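Local structure of Cd1 (Flavonifractor plautii, 7D39) at residues R222-Q227 against A231-C236. The protein binds flavin mononucleotide and, as a flavone reductase of the flavodoxin-like family, probably performs the ene-reduction that starts flavone and flavonol breakdown in gut bacteria. Numbering follows the deposited sequence.
Sequences RNFHLQ and AICCLC
Phe224 to Leu226 run antiparallel to Ala231 to Cys233 as the two arms of a beta hairpin, their axes 4.6 Å apart, with His225 and Ile232 as the hydrogen-bonded pair. His225 N gives its hydrogen to Ile232 O at 2.8 Å, and Ile232 N returns a nearly straight bond (177°) to His225 O. Where the second strand turns aside, Cys234 N still reaches Asn223 O at 2.9 Å, but from above the carbonyl plane. Phe224 and Cys233 form a non-hydrogen-bonded pair. With CG anti to its carbonyl carbon (chi1 -70°), the phenylalanine brings CD1 to 3.6 Å from Cys233 CA, and Cys233 SG meets the ring obliquely, 4.9 Å from its centroid. A large flat apolar group suits this place, covering strand and sulfur while also meeting Ile242 and Phe251. On the same face Leu226 CD2 rests on Ala231 CB at 3.7 Å, a branched chain against a small, buried methyl. On the other face Cys234 SG packs 3.5 Å from His225 N, and Gln227 passes NE2 near Ile232 CD1, in plane at the His225 ring edge; polar groups suit this exposed side. Cys233 and Cys236, a CxxC pair with SG atoms 4.0 Å apart, gather with Cys216 and Cys219 of another CxxC, suggesting a zinc-ribbon-like site, though no metal is modelled and the multiple disulfides to Cys219 are doubtful. Strand 224-227 edges a four-stranded antiparallel sheet; strand 239-245, beyond 230-233, sets Ile242 against Leu226 and Ala231. Asn223 ND2 bonds Thr151 O just before helix 153-162, whose Cys155 touches Asn223 and Cys234.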
ATOM      1  N   ARG A 222      11.897  -1.622  -7.822  1.00 25.29           N
ATOM      2  CA  ARG A 222      12.868  -2.515  -8.382  1.00 30.59           C
ATOM      3  C   ARG A 222      12.359  -3.922  -8.694  1.00 28.95           C
ATOM      4  O   ARG A 222      13.119  -4.777  -9.026  1.00 25.53           O
ATOM      5  CB  ARG A 222      14.099  -2.564  -7.483  1.00 28.83           C
ATOM      6  CG  ARG A 222      14.744  -1.225  -7.221  1.00 26.57           C
ATOM      7  CD  ARG A 222      16.066  -1.365  -6.534  1.00 26.80           C
ATOM      8  NE  ARG A 222      16.706  -0.085  -6.369  1.00 34.45           N
ATOM      9  CZ  ARG A 222      17.662   0.380  -7.163  1.00 34.32           C
ATOM     10  NH1 ARG A 222      18.082  -0.324  -8.170  1.00 32.29           N
ATOM     11  NH2 ARG A 222      18.179   1.539  -6.951  1.00 31.24           N
ATOM     12  N   ASN A 223      11.061  -4.120  -8.599  1.00 24.47           N
ATOM     13  CA  ASN A 223      10.439  -5.411  -8.817  1.00 23.94           C
ATOM     14  C   ASN A 223       9.699  -5.476 -10.159  1.00 26.07           C
ATOM     15  O   ASN A 223       8.921  -4.636 -10.494  1.00 24.53           O
ATOM     16  CB  ASN A 223       9.462  -5.754  -7.676  1.00 22.83           C
ATOM     17  CG  ASN A 223      10.152  -6.029  -6.364  1.00 25.67           C
ATOM     18  OD1 ASN A 223      10.709  -5.170  -5.786  1.00 24.50           O
ATOM     19  ND2 ASN A 223      10.130  -7.259  -5.937  1.00 22.55           N
ATOM     20  N   PHE A 224       9.971  -6.518 -10.908  1.00 24.79           N
ATOM     21  CA  PHE A 224       9.514  -6.639 -12.273  1.00 29.21           C
ATOM     22  C   PHE A 224       9.091  -8.058 -12.531  1.00 28.37           C
ATOM     23  O   PHE A 224       9.699  -8.959 -12.066  1.00 24.86           O
ATOM     24  CB  PHE A 224      10.585  -6.179 -13.279  1.00 26.69           C
ATOM     25  CG  PHE A 224      10.823  -4.725 -13.259  1.00 27.16           C
ATOM     26  CD1 PHE A 224      10.005  -3.879 -13.935  1.00 35.92           C
ATOM     27  CD2 PHE A 224      11.808  -4.199 -12.485  1.00 27.20           C
ATOM     28  CE1 PHE A 224      10.196  -2.521 -13.898  1.00 28.07           C
ATOM     29  CE2 PHE A 224      11.989  -2.856 -12.416  1.00 28.67           C
ATOM     30  CZ  PHE A 224      11.195  -2.009 -13.141  1.00 28.13           C
ATOM     31  N   HIS A 225       7.999  -8.215 -13.248  1.00 25.96           N
ATOM     32  CA  HIS A 225       7.602  -9.478 -13.813  1.00 27.14           C
ATOM     33  C   HIS A 225       8.052  -9.547 -15.297  1.00 31.76           C
ATOM     34  O   HIS A 225       7.775  -8.681 -16.083  1.00 29.15           O
ATOM     35  CB  HIS A 225       6.095  -9.651 -13.643  1.00 27.53           C
ATOM     36  CG  HIS A 225       5.565 -10.984 -14.043  1.00 27.93           C
ATOM     37  ND1 HIS A 225       5.121 -11.249 -15.306  1.00 25.03           N
ATOM     38  CD2 HIS A 225       5.359 -12.108 -13.336  1.00 25.69           C
ATOM     39  CE1 HIS A 225       4.687 -12.484 -15.370  1.00 24.81           C
ATOM     40  NE2 HIS A 225       4.839 -13.035 -14.191  1.00 28.67           N
ATOM     41  N   LEU A 226       8.769 -10.586 -15.650  1.00 33.10           N
ATOM     42  CA  LEU A 226       9.448 -10.623 -16.940  1.00 33.29           C
ATOM     43  C   LEU A 226       8.914 -11.675 -17.869  1.00 28.44           C
ATOM     44  O   LEU A 226       8.959 -12.820 -17.572  1.00 30.87           O
ATOM     45  CB  LEU A 226      10.944 -10.831 -16.773  1.00 28.75           C
ATOM     46  CG  LEU A 226      11.742  -9.767 -16.082  1.00 28.61           C
ATOM     47  CD1 LEU A 226      13.175 -10.160 -15.898  1.00 29.20           C
ATOM     48  CD2 LEU A 226      11.616  -8.419 -16.708  1.00 29.29           C
ATOM     49  N   GLN A 227       8.447 -11.270 -19.027  1.00 30.78           N
ATOM     50  CA  GLN A 227       8.217 -12.215 -20.110  1.00 35.24           C
ATOM     51  C   GLN A 227       8.654 -11.731 -21.459  1.00 41.29           C
ATOM     52  O   GLN A 227       8.980 -10.594 -21.623  1.00 51.50           O
ATOM     53  CB  GLN A 227       6.763 -12.621 -20.176  1.00 44.77           C
ATOM     54  CG  GLN A 227       5.800 -11.477 -20.108  1.00 51.47           C
ATOM     55  CD  GLN A 227       4.426 -11.948 -19.730  1.00 59.66           C
ATOM     56  OE1 GLN A 227       4.039 -13.056 -20.076  1.00 66.95           O
ATOM     57  NE2 GLN A 227       3.688 -11.126 -19.021  1.00 53.24           N
ATOM     58  N   ALA A 231       8.251  -6.407 -20.052  1.00 36.52           N
ATOM     59  CA  ALA A 231       8.593  -6.282 -18.672  1.00 33.45           C
ATOM     60  C   ALA A 231       7.539  -5.446 -17.970  1.00 32.19           C
ATOM     61  O   ALA A 231       7.245  -4.353 -18.362  1.00 35.90           O
ATOM     62  CB  ALA A 231       9.968  -5.694 -18.532  1.00 30.49           C
ATOM     63  N   ILE A 232       6.957  -6.004 -16.935  1.00 28.98           N
ATOM     64  CA  ILE A 232       5.954  -5.318 -16.165  1.00 31.47           C
ATOM     65  C   ILE A 232       6.455  -4.920 -14.794  1.00 30.91           C
ATOM     66  O   ILE A 232       6.957  -5.712 -14.060  1.00 25.64           O
ATOM     67  CB  ILE A 232       4.686  -6.149 -16.025  1.00 30.45           C
ATOM     68  CG1 ILE A 232       4.311  -6.740 -17.371  1.00 31.57           C
ATOM     69  CG2 ILE A 232       3.575  -5.299 -15.435  1.00 26.60           C
ATOM     70  CD1 ILE A 232       2.972  -7.420 -17.402  1.00 29.04           C
ATOM     71  N   CYS A 233       6.303  -3.663 -14.487  1.00 28.98           N
ATOM     72  CA  CYS A 233       6.566  -3.198 -13.179  1.00 27.10           C
ATOM     73  C   CYS A 233       5.589  -3.786 -12.176  1.00 26.55           C
ATOM     74  O   CYS A 233       4.425  -3.768 -12.389  1.00 28.56           O
ATOM     75  CB  CYS A 233       6.475  -1.725 -13.123  1.00 29.10           C
ATOM     76  SG  CYS A 233       6.947  -1.301 -11.483  1.00 27.57           S
ATOM     77  N   CYS A 234       6.096  -4.314 -11.086  1.00 32.40           N
ATOM     78  CA  CYS A 234       5.225  -5.022 -10.149  1.00 22.84           C
ATOM     79  C   CYS A 234       4.418  -4.086  -9.252  1.00 22.37           C
ATOM     80  O   CYS A 234       3.418  -4.517  -8.674  1.00 25.70           O
ATOM     81  CB  CYS A 234       6.044  -5.976  -9.293  1.00 25.15           C
ATOM     82  SG  CYS A 234       6.513  -7.449 -10.167  1.00 26.12           S
ATOM     83  N   LEU A 235       4.801  -2.822  -9.133  1.00 23.26           N
ATOM     84  CA  LEU A 235       4.031  -1.860  -8.332  1.00 24.24           C
ATOM     85  C   LEU A 235       2.995  -1.161  -9.207  1.00 28.93           C
ATOM     86  O   LEU A 235       1.792  -1.309  -8.996  1.00 24.91           O
ATOM     87  CB  LEU A 235       4.963  -0.839  -7.671  1.00 22.79           C
ATOM     88  CG  LEU A 235       4.276   0.213  -6.791  1.00 23.08           C
ATOM     89  CD1 LEU A 235       3.346  -0.447  -5.768  1.00 21.64           C
ATOM     90  CD2 LEU A 235       5.311   1.090  -6.079  1.00 22.91           C
ATOM     91  N   CYS A 236       3.460  -0.394 -10.194  1.00 31.74           N
ATOM     92  CA  CYS A 236       2.599   0.509 -10.941  1.00 31.54           C
ATOM     93  C   CYS A 236       2.035  -0.107 -12.225  1.00 31.04           C
ATOM     94  O   CYS A 236       1.126   0.471 -12.828  1.00 25.18           O
ATOM     95  CB  CYS A 236       3.372   1.804 -11.237  1.00 29.21           C
ATOM     96  SG  CYS A 236       4.676   1.792 -12.516  1.00 31.93           S
TER